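Local coordinates for protein phosphoserine phosphatase (Thermococcus onnurineus, PDB 4AP9) that probably hydrolyses L-phosphoserine to L-serine and phosphate, the last step of serine biosynthesis, as a magnesium-dependent phosphatase of the haloacid dehalogenase superfamily, at residues Phe23-Glu28 and Leu72-Lys77; Ile66-Phe71 and Ala124-Gly129; Ser104-Leu109 and Asp117-Asn122. All coordinates share one frame; numbering follows the deposited sequence.

Interaction 1 (Phe23-Glu28 and Leu72-Lys77)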
loop_
_atom_site.group_PDB
_atom_site.type_symbol
_atom_site.label_atom_id
_atom_site.label_comp_id
_atom_site.label_asym_id
_atom_site.label_seq_id
_atom_site.Cartn_x
_atom_site.Cartn_y
_atom_site.Cartn_z
ATOM N N PHE A 23 17.391 -25.129 27.113
ATOM C CA PHE A 23 18.781 -25.013 26.666
ATOM C C PHE A 23 19.087 -23.622 26.114
ATOM O O PHE A 23 18.343 -23.077 25.294
ATOM C CB PHE A 23 19.160 -26.083 25.633
ATOM C CG PHE A 23 20.584 -25.966 25.164
ATOM C CD1 PHE A 23 21.631 -26.244 26.027
ATOM C CD2 PHE A 23 20.877 -25.525 23.880
ATOM C CE1 PHE A 23 22.950 -26.114 25.614
ATOM C CE2 PHE A 23 22.196 -25.386 23.462
ATOM C CZ PHE A 23 23.230 -25.692 24.328
ATOM N N GLU A 24 20.189 -23.049 26.585
ATOM C CA GLU A 24 20.613 -21.727 26.160
ATOM C C GLU A 24 22.051 -21.776 25.664
ATOM O O GLU A 24 22.987 -21.736 26.460
ATOM C CB GLU A 24 20.481 -20.744 27.317
ATOM C CG GLU A 24 19.037 -20.501 27.688
ATOM C CD GLU A 24 18.891 -19.479 28.785
ATOM O OE1 GLU A 24 18.970 -18.270 28.480
ATOM O OE2 GLU A 24 18.706 -19.898 29.946
ATOM N N PHE A 25 22.213 -21.864 24.346
ATOM C CA PHE A 25 23.540 -22.018 23.730
ATOM C C PHE A 25 24.628 -21.088 24.273
ATOM O O PHE A 25 25.760 -21.514 24.508
ATOM C CB PHE A 25 23.439 -21.842 22.210
ATOM C CG PHE A 25 24.765 -21.886 21.507
ATOM C CD1 PHE A 25 25.342 -23.098 21.174
ATOM C CD2 PHE A 25 25.426 -20.715 21.161
ATOM C CE1 PHE A 25 26.568 -23.153 20.527
ATOM C CE2 PHE A 25 26.660 -20.765 20.504
ATOM C CZ PHE A 25 27.225 -21.987 20.188
ATOM N N TRP A 26 24.325 -19.802 24.429
ATOM C CA TRP A 26 25.363 -18.880 24.880
ATOM C C TRP A 26 25.789 -19.079 26.350
ATOM O O TRP A 26 26.971 -18.899 26.692
ATOM C CB TRP A 26 25.013 -17.412 24.551
ATOM C CG TRP A 26 25.029 -17.140 23.054
ATOM C CD1 TRP A 26 23.952 -16.834 22.260
ATOM C CD2 TRP A 26 26.168 -17.200 22.174
ATOM N NE1 TRP A 26 24.359 -16.665 20.953
ATOM C CE2 TRP A 26 25.705 -16.900 20.872
ATOM C CE3 TRP A 26 27.525 -17.465 22.367
ATOM C CZ2 TRP A 26 26.559 -16.854 19.766
ATOM C CZ3 TRP A 26 28.376 -17.423 21.262
ATOM C CH2 TRP A 26 27.883 -17.123 19.976
ATOM N N ARG A 27 24.839 -19.455 27.204
ATOM C CA ARG A 27 25.159 -19.782 28.593
ATOM C C ARG A 27 26.008 -21.052 28.628
ATOM O O ARG A 27 26.933 -21.169 29.425
ATOM C CB ARG A 27 23.891 -19.965 29.426
ATOM C CG ARG A 27 23.050 -18.694 29.472
ATOM C CD ARG A 27 21.895 -18.782 30.452
ATOM N NE ARG A 27 21.015 -17.618 30.315
ATOM C CZ ARG A 27 21.233 -16.430 30.871
ATOM N NH1 ARG A 27 22.311 -16.222 31.620
ATOM N NH2 ARG A 27 20.364 -15.441 30.678
ATOM N N GLU A 28 25.707 -21.994 27.742
ATOM C CA GLU A 28 26.536 -23.192 27.627
ATOM C C GLU A 28 27.942 -22.866 27.107
ATOM O O GLU A 28 28.944 -23.415 27.590
ATOM C CB GLU A 28 25.849 -24.235 26.745
ATOM C CG GLU A 28 26.626 -25.534 26.565
ATOM C CD GLU A 28 26.697 -26.388 27.825
ATOM O OE1 GLU A 28 26.147 -25.983 28.873
ATOM O OE2 GLU A 28 27.306 -27.476 27.755
ATOM N N LEU A 72 28.931 -28.919 18.246
ATOM C CA LEU A 72 27.883 -29.916 18.042
ATOM C C LEU A 72 27.553 -30.767 19.276
ATOM O O LEU A 72 26.441 -31.264 19.408
ATOM C CB LEU A 72 28.215 -30.800 16.838
ATOM C CG LEU A 72 28.192 -30.036 15.516
ATOM C CD1 LEU A 72 28.657 -30.922 14.368
ATOM C CD2 LEU A 72 26.789 -29.489 15.251
ATOM N N ARG A 73 28.515 -30.925 20.179
ATOM C CA ARG A 73 28.275 -31.621 21.442
ATOM C C ARG A 73 27.053 -31.077 22.187
ATOM O O ARG A 73 26.385 -31.809 22.902
ATOM C CB ARG A 73 29.492 -31.469 22.342
ATOM C CG ARG A 73 29.852 -32.693 23.149
ATOM C CD ARG A 73 31.366 -32.985 22.965
ATOM N NE ARG A 73 31.983 -33.517 24.181
ATOM C CZ ARG A 73 33.127 -33.078 24.707
ATOM N NH1 ARG A 73 33.813 -32.120 24.119
ATOM N NH2 ARG A 73 33.588 -33.622 25.833
ATOM N N THR A 74 26.782 -29.784 22.032
ATOM C CA THR A 74 25.679 -29.150 22.754
ATOM C C THR A 74 24.304 -29.681 22.361
ATOM O O THR A 74 23.362 -29.610 23.156
ATOM C CB THR A 74 25.681 -27.621 22.584
ATOM O OG1 THR A 74 25.401 -27.287 21.215
ATOM C CG2 THR A 74 27.034 -27.036 22.979
ATOM N N ARG A 75 24.173 -30.220 21.153
ATOM C CA ARG A 75 22.870 -30.732 20.741
ATOM C C ARG A 75 22.436 -31.890 21.650
ATOM O O ARG A 75 21.255 -32.228 21.727
ATOM C CB ARG A 75 22.841 -31.114 19.251
ATOM C CG ARG A 75 23.814 -32.192 18.850
ATOM C CD ARG A 75 24.126 -32.168 17.348
ATOM N NE ARG A 75 23.082 -32.781 16.522
ATOM C CZ ARG A 75 22.788 -34.084 16.535
ATOM N NH1 ARG A 75 23.435 -34.916 17.355
ATOM N NH2 ARG A 75 21.832 -34.563 15.740
ATOM N N GLU A 76 23.390 -32.483 22.354
ATOM C CA GLU A 76 23.068 -33.486 23.362
ATOM C C GLU A 76 22.215 -32.923 24.508
ATOM O O GLU A 76 21.534 -33.670 25.211
ATOM C CB GLU A 76 24.352 -34.123 23.890
ATOM C CG GLU A 76 25.086 -34.916 22.815
ATOM C CD GLU A 76 26.435 -35.426 23.263
ATOM O OE1 GLU A 76 26.771 -35.260 24.456
ATOM O OE2 GLU A 76 27.159 -35.992 22.414
ATOM N N LYS A 77 22.250 -31.607 24.691
ATOM C CA LYS A 77 21.461 -30.959 25.734
ATOM C C LYS A 77 20.112 -30.472 25.204
ATOM O O LYS A 77 19.330 -29.862 25.926
ATOM C CB LYS A 77 22.233 -29.791 26.349
ATOM C CG LYS A 77 23.313 -30.214 27.327
ATOM C CD LYS A 77 23.773 -29.039 28.189
ATOM C CE LYS A 77 24.804 -29.466 29.217
ATOM N NZ LYS A 77 25.010 -28.412 30.265
#
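The two crossings between the core and the helical cap of this haloacid dehalogenase fold lie side by side here, with Phe23 on the outgoing chain against Thr74 and Lys77 on the returning one. With CG anti to the backbone nitrogen (chi1 180°), the Phe23 ring reaches over the short 3-10 turn. Its CZ rests 3.6 Å from Thr74 CB, and its CD1 is 3.6 Å from Lys77 CB. The carbonyl oxygen of Thr74 lies over one face of this ring, off toward the rim, while Phe25 N approaches the other. Thr74 also turns its methyl to the cap helix, CG2 lying 3.9 Å from Glu28 CG, while its hydroxyl is taken up by Phe71 O. At the more open end, the extended Lys77 comes from the opposite direction to meet a Glu28 chain bent at chi2 (70°). Lys77 NZ forms a salt bridge with Glu28 OE1 at 3.0 Å, on the syn side but 34° out of the carboxylate plane. Arg31 pairs with Glu28 OE2, and two cations around one carboxylate would probably favour its charged form. Phe23 packing and the Glu28-Lys77 salt bridge thus join the paired linkers characteristic of a C1-type cap, inserted after the first core strand.

Interaction 2 (Ile66-Phe71 and Ala124-Gly129)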
loop_
_atom_site.group_PDB
_atom_site.type_symbol
_atom_site.label_atom_id
_atom_site.label_comp_id
_atom_site.label_asym_id
_atom_site.label_seq_id
_atom_site.Cartn_x
_atom_site.Cartn_y
_atom_site.Cartn_z
ATOM N N ILE A 66 36.407 -22.130 17.924
ATOM C CA ILE A 66 35.990 -23.284 18.696
ATOM C C ILE A 66 35.714 -24.458 17.748
ATOM O O ILE A 66 35.190 -24.273 16.651
ATOM C CB ILE A 66 34.774 -22.949 19.602
ATOM C CG1 ILE A 66 34.664 -23.955 20.748
ATOM C CG2 ILE A 66 33.482 -22.884 18.804
ATOM C CD1 ILE A 66 34.049 -23.363 21.990
ATOM N N ASP A 67 36.111 -25.661 18.145
ATOM C CA ASP A 67 35.986 -26.806 17.256
ATOM C C ASP A 67 34.530 -27.143 16.951
ATOM O O ASP A 67 33.671 -27.023 17.815
ATOM C CB ASP A 67 36.680 -28.030 17.852
ATOM C CG ASP A 67 36.791 -29.159 16.860
ATOM O OD1 ASP A 67 37.662 -29.059 15.970
ATOM O OD2 ASP A 67 35.996 -30.121 16.949
ATOM N N GLU A 68 34.257 -27.585 15.726
ATOM C CA GLU A 68 32.914 -28.031 15.366
ATOM C C GLU A 68 32.378 -29.127 16.309
ATOM O O GLU A 68 31.188 -29.169 16.622
ATOM C CB GLU A 68 32.891 -28.521 13.916
ATOM C CG GLU A 68 31.498 -28.748 13.367
ATOM C CD GLU A 68 31.509 -28.917 11.859
ATOM O OE1 GLU A 68 32.619 -29.027 11.288
ATOM O OE2 GLU A 68 30.417 -28.933 11.247
ATOM N N GLY A 69 33.250 -30.020 16.767
ATOM C CA GLY A 69 32.813 -31.077 17.665
ATOM C C GLY A 69 32.301 -30.545 18.997
ATOM O O GLY A 69 31.288 -31.027 19.521
ATOM N N THR A 70 33.000 -29.551 19.540
ATOM C CA THR A 70 32.609 -28.920 20.797
ATOM C C THR A 70 31.264 -28.242 20.615
ATOM O O THR A 70 30.388 -28.304 21.481
ATOM C CB THR A 70 33.636 -27.852 21.229
ATOM O OG1 THR A 70 34.930 -28.450 21.356
ATOM C CG2 THR A 70 33.239 -27.204 22.550
ATOM N N PHE A 71 31.124 -27.590 19.465
ATOM C CA PHE A 71 29.918 -26.870 19.090
ATOM C C PHE A 71 28.746 -27.843 19.006
ATOM O O PHE A 71 27.704 -27.633 19.624
ATOM C CB PHE A 71 30.153 -26.213 17.720
ATOM C CG PHE A 71 29.163 -25.137 17.358
ATOM C CD1 PHE A 71 28.010 -25.443 16.664
ATOM C CD2 PHE A 71 29.426 -23.812 17.661
ATOM C CE1 PHE A 71 27.109 -24.454 16.316
ATOM C CE2 PHE A 71 28.531 -22.815 17.305
ATOM C CZ PHE A 71 27.367 -23.151 16.638
ATOM N N ALA A 124 25.694 -21.730 11.311
ATOM C CA ALA A 124 27.084 -21.492 11.680
ATOM C C ALA A 124 28.032 -21.614 10.490
ATOM O O ALA A 124 27.757 -22.331 9.527
ATOM C CB ALA A 124 27.489 -22.464 12.774
ATOM N N ILE A 125 29.151 -20.903 10.566
ATOM C CA ILE A 125 30.166 -20.959 9.528
ATOM C C ILE A 125 31.374 -21.700 10.083
ATOM O O ILE A 125 31.966 -21.287 11.072
ATOM C CB ILE A 125 30.569 -19.548 9.076
ATOM C CG1 ILE A 125 29.348 -18.799 8.537
ATOM C CG2 ILE A 125 31.675 -19.601 8.003
ATOM C CD1 ILE A 125 29.554 -17.317 8.418
ATOM N N PHE A 126 31.715 -22.816 9.455
ATOM C CA PHE A 126 32.895 -23.571 9.850
ATOM C C PHE A 126 33.904 -23.586 8.719
ATOM O O PHE A 126 33.544 -23.765 7.560
ATOM C CB PHE A 126 32.520 -24.991 10.273
ATOM C CG PHE A 126 31.817 -25.053 11.601
ATOM C CD1 PHE A 126 32.536 -24.922 12.777
ATOM C CD2 PHE A 126 30.447 -25.211 11.671
ATOM C CE1 PHE A 126 31.905 -24.964 14.005
ATOM C CE2 PHE A 126 29.804 -25.250 12.900
ATOM C CZ PHE A 126 30.541 -25.126 14.068
ATOM N N GLU A 127 35.164 -23.359 9.062
ATOM C CA GLU A 127 36.254 -23.461 8.099
ATOM C C GLU A 127 37.298 -24.378 8.705
ATOM O O GLU A 127 37.806 -24.109 9.791
ATOM C CB GLU A 127 36.848 -22.082 7.811
ATOM C CG GLU A 127 35.887 -21.156 7.057
ATOM C CD GLU A 127 36.362 -19.707 6.993
ATOM O OE1 GLU A 127 37.533 -19.429 7.351
ATOM O OE2 GLU A 127 35.548 -18.842 6.581
ATOM N N ASP A 128 37.588 -25.477 8.016
ATOM C CA ASP A 128 38.524 -26.472 8.528
ATOM C C ASP A 128 38.150 -26.903 9.938
ATOM O O ASP A 128 39.014 -27.032 10.813
ATOM C CB ASP A 128 39.947 -25.927 8.505
ATOM C CG ASP A 128 40.435 -25.648 7.097
ATOM O OD1 ASP A 128 39.986 -26.358 6.162
ATOM O OD2 ASP A 128 41.254 -24.716 6.929
ATOM N N GLY A 129 36.851 -27.104 10.148
ATOM C CA GLY A 129 36.332 -27.660 11.383
ATOM C C GLY A 129 36.296 -26.698 12.553
ATOM O O GLY A 129 35.969 -27.099 13.665
HETATM O O HOH W 1 37.164 -29.945 13.670
#
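Glu68 and Gly129 make the direct polar link between the start of helix 68-73 and the turn after strand 118-127. Glu68 N donates to Gly129 O at 2.7 Å with an N-H...O angle of 158°, so the hairpin turn offers an acceptor to the first turn of the helix. Asp67, the N-cap, takes Gly69 N on OD2 at 2.8 Å. Its OD1 faces Gly129 O, another acceptor, and a water donating to both bridges the pair; Lys130 adds a salt bridge to OD1. Stacking is the second kind of contact. Glu68 CG stands anti to its own N (chi1 -169°), and the extended chain lies across Phe126, with CG 3.7 Å from the ring centroid and nearly on the ring normal. This CH-pi contact continues into the carboxylate, which is almost parallel to the ring. Phe126 in turn drives its edge into the face of Phe71, a T-shaped pair with planes at 85° and Phe126 CZ 3.6 Å from Phe71 CG. Last comes apolar packing: Phe71 CZ touches Ala124 CB at 3.9 Å. Phe71 also meets Phe25 and Phe131, so helix 68-73 sits between helix 25-33 and the hairpin of strands 118-127 and 130-135.

Interaction 3 (Ser104-Leu109 and Asp117-Asn122)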
loop_
_atom_site.group_PDB
_atom_site.type_symbol
_atom_site.label_atom_id
_atom_site.label_comp_id
_atom_site.label_asym_id
_atom_site.label_seq_id
_atom_site.Cartn_x
_atom_site.Cartn_y
_atom_site.Cartn_z
ATOM N N SER A 104 19.036 -18.807 17.476
ATOM C CA SER A 104 20.200 -19.655 17.691
ATOM C C SER A 104 20.419 -20.546 16.470
ATOM O O SER A 104 19.708 -20.422 15.460
ATOM C CB SER A 104 19.980 -20.628 18.858
ATOM O OG SER A 104 21.214 -21.232 19.258
ATOM N N PHE A 105 21.395 -21.446 16.585
ATOM C CA PHE A 105 21.866 -22.254 15.459
ATOM C C PHE A 105 21.058 -23.500 15.101
ATOM O O PHE A 105 20.749 -24.320 15.965
ATOM C CB PHE A 105 23.326 -22.635 15.765
ATOM C CG PHE A 105 24.237 -21.450 15.937
ATOM C CD1 PHE A 105 24.766 -20.801 14.838
ATOM C CD2 PHE A 105 24.567 -20.979 17.201
ATOM C CE1 PHE A 105 25.592 -19.716 14.989
ATOM C CE2 PHE A 105 25.401 -19.890 17.354
ATOM C CZ PHE A 105 25.910 -19.254 16.250
ATOM N N GLU A 106 20.710 -23.640 13.824
ATOM C CA GLU A 106 19.991 -24.823 13.357
ATOM C C GLU A 106 20.737 -26.105 13.687
ATOM O O GLU A 106 20.122 -27.146 13.917
ATOM C CB GLU A 106 19.759 -24.762 11.842
ATOM C CG GLU A 106 18.645 -23.789 11.442
ATOM C CD GLU A 106 18.131 -24.026 10.030
ATOM O OE1 GLU A 106 18.690 -24.908 9.333
ATOM O OE2 GLU A 106 17.158 -23.330 9.627
ATOM N N GLU A 107 22.067 -26.020 13.695
ATOM C CA GLU A 107 22.922 -27.181 13.873
ATOM C C GLU A 107 22.758 -27.736 15.287
ATOM O O GLU A 107 22.750 -28.954 15.504
ATOM C CB GLU A 107 24.387 -26.815 13.568
ATOM C CG GLU A 107 24.647 -26.354 12.101
ATOM C CD GLU A 107 24.492 -24.834 11.875
ATOM O OE1 GLU A 107 23.878 -24.144 12.713
ATOM O OE2 GLU A 107 25.020 -24.324 10.862
ATOM N N VAL A 108 22.597 -26.829 16.239
ATOM C CA VAL A 108 22.373 -27.200 17.628
ATOM C C VAL A 108 20.904 -27.568 17.912
ATOM O O VAL A 108 20.615 -28.440 18.739
ATOM C CB VAL A 108 22.823 -26.066 18.546
ATOM C CG1 VAL A 108 22.426 -26.334 19.971
ATOM C CG2 VAL A 108 24.328 -25.903 18.444
ATOM N N LEU A 109 19.982 -26.921 17.211
ATOM C CA LEU A 109 18.555 -27.157 17.449
ATOM C C LEU A 109 18.012 -28.232 16.513
ATOM O O LEU A 109 16.805 -28.379 16.332
ATOM C CB LEU A 109 17.763 -25.858 17.301
ATOM C CG LEU A 109 18.045 -24.823 18.394
ATOM C CD1 LEU A 109 17.284 -23.522 18.121
ATOM C CD2 LEU A 109 17.700 -25.377 19.778
ATOM N N ASP A 117 5.943 -27.908 10.955
ATOM C CA ASP A 117 5.710 -27.906 9.521
ATOM C C ASP A 117 6.785 -27.112 8.785
ATOM O O ASP A 117 7.152 -27.443 7.655
ATOM C CB ASP A 117 4.307 -27.367 9.239
ATOM C CG ASP A 117 3.223 -28.263 9.826
ATOM O OD1 ASP A 117 3.262 -29.482 9.550
ATOM O OD2 ASP A 117 2.360 -27.774 10.588
ATOM N N GLU A 118 7.277 -26.051 9.425
ATOM C CA GLU A 118 8.431 -25.310 8.933
ATOM C C GLU A 118 9.402 -25.029 10.084
ATOM O O GLU A 118 9.007 -24.944 11.250
ATOM C CB GLU A 118 8.024 -23.988 8.267
ATOM C CG GLU A 118 7.151 -24.154 7.031
ATOM C CD GLU A 118 7.046 -22.878 6.209
ATOM O OE1 GLU A 118 8.081 -22.238 5.954
ATOM O OE2 GLU A 118 5.922 -22.518 5.799
ATOM N N PHE A 119 10.670 -24.883 9.753
ATOM C CA PHE A 119 11.702 -24.656 10.762
ATOM C C PHE A 119 12.647 -23.584 10.244
ATOM O O PHE A 119 13.071 -23.636 9.091
ATOM C CB PHE A 119 12.449 -25.977 11.004
ATOM C CG PHE A 119 13.642 -25.873 11.934
ATOM C CD1 PHE A 119 13.469 -25.791 13.307
ATOM C CD2 PHE A 119 14.935 -25.907 11.432
ATOM C CE1 PHE A 119 14.578 -25.716 14.165
ATOM C CE2 PHE A 119 16.041 -25.833 12.281
ATOM C CZ PHE A 119 15.856 -25.734 13.650
HETATM N N MSE A 120 12.986 -22.609 11.084
HETATM C CA MSE A 120 13.951 -21.581 10.699
HETATM C C MSE A 120 14.806 -21.110 11.867
HETATM O O MSE A 120 14.283 -20.698 12.900
HETATM C CB MSE A 120 13.251 -20.349 10.125
HETATM C CG MSE A 120 14.170 -19.126 9.999
HETATM SE SE MSE A 120 15.447 -19.303 8.532
HETATM C CE MSE A 120 14.198 -20.088 7.310
ATOM N N ALA A 121 16.120 -21.140 11.677
ATOM C CA ALA A 121 17.038 -20.513 12.624
ATOM C C ALA A 121 18.273 -20.030 11.877
ATOM O O ALA A 121 18.382 -20.186 10.659
ATOM C CB ALA A 121 17.439 -21.494 13.733
ATOM N N ASN A 122 19.208 -19.442 12.609
ATOM C CA ASN A 122 20.449 -18.989 11.997
ATOM C C ASN A 122 21.377 -20.180 11.774
ATOM O O ASN A 122 21.034 -21.294 12.139
ATOM C CB ASN A 122 21.067 -17.885 12.849
ATOM C CG ASN A 122 20.294 -16.580 12.730
ATOM O OD1 ASN A 122 19.815 -16.246 11.647
ATOM N ND2 ASN A 122 20.143 -15.856 13.834
HETATM O O HOH W 2 15.399 -24.368 8.048
#
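Glu106 grips the strand through both its backbone and its carboxylate. Its N-H donates to Asn122 O at 2.9 Å in a nearly straight bond of 165°, while OE2 accepts Ala121 N at 3.2 Å on its anti lone pair. The side chain leaves beside its own backbone nitrogen (chi1 -76°) and runs extended along the strand, which brings the carboxylate level with Ala121. Arg137 forms a salt bridge to OE2 and Arg123 one to OE1, and a water donating to OE2 and Phe119 O ties in one residue more. An alanine here would remove the carboxylate and is likely to leave Arg137 and Arg123 without their shared anion and the N-H of Ala121 without its acceptor. Asn122 N adds a weak bond to Ser104 O, completing the parallel bridge of Phe105 with Asn122. Farther out, Phe119 slides past the glutamate in the opposite sense, its CE2 3.4 Å from Glu106 CG, and Ala121 CB sits 3.5 Å from that same carbon. Leu109 CB reaches Phe119 CZ at 4.1 Å. The Asn122 side chain is about 6 Å from the bound 3-pyridinium-1-ylpropane-1-sulfonate. The bend follows Ser102, consistent with the second conserved motif of the haloacid dehalogenase Rossmann-like core.

In the fold
Along the chain, interactions 1 and 2 interleave: 23-28 comes first, then 66-71, 72-77 and finally 124-129. Interaction 2 uses the start of helix 68-73, and interaction 1 the 3-10 turn that follows it; their centres are 14 Å apart. Interaction 3 follows interaction 1 and falls wholly between the two segments of interaction 2, with which it shares strand 118-127; its centre is 13 Å from that of interaction 1 and 17 Å from that of interaction 2. All three meet through the rings of Phe25, Phe71 and Phe105, with Val108 filling in beside them, and Glu107 reaches over to Ala124 N. Cap helices, hairpin and the loop after strand 97-102 therefore pack as one continuous body, joining cap to core.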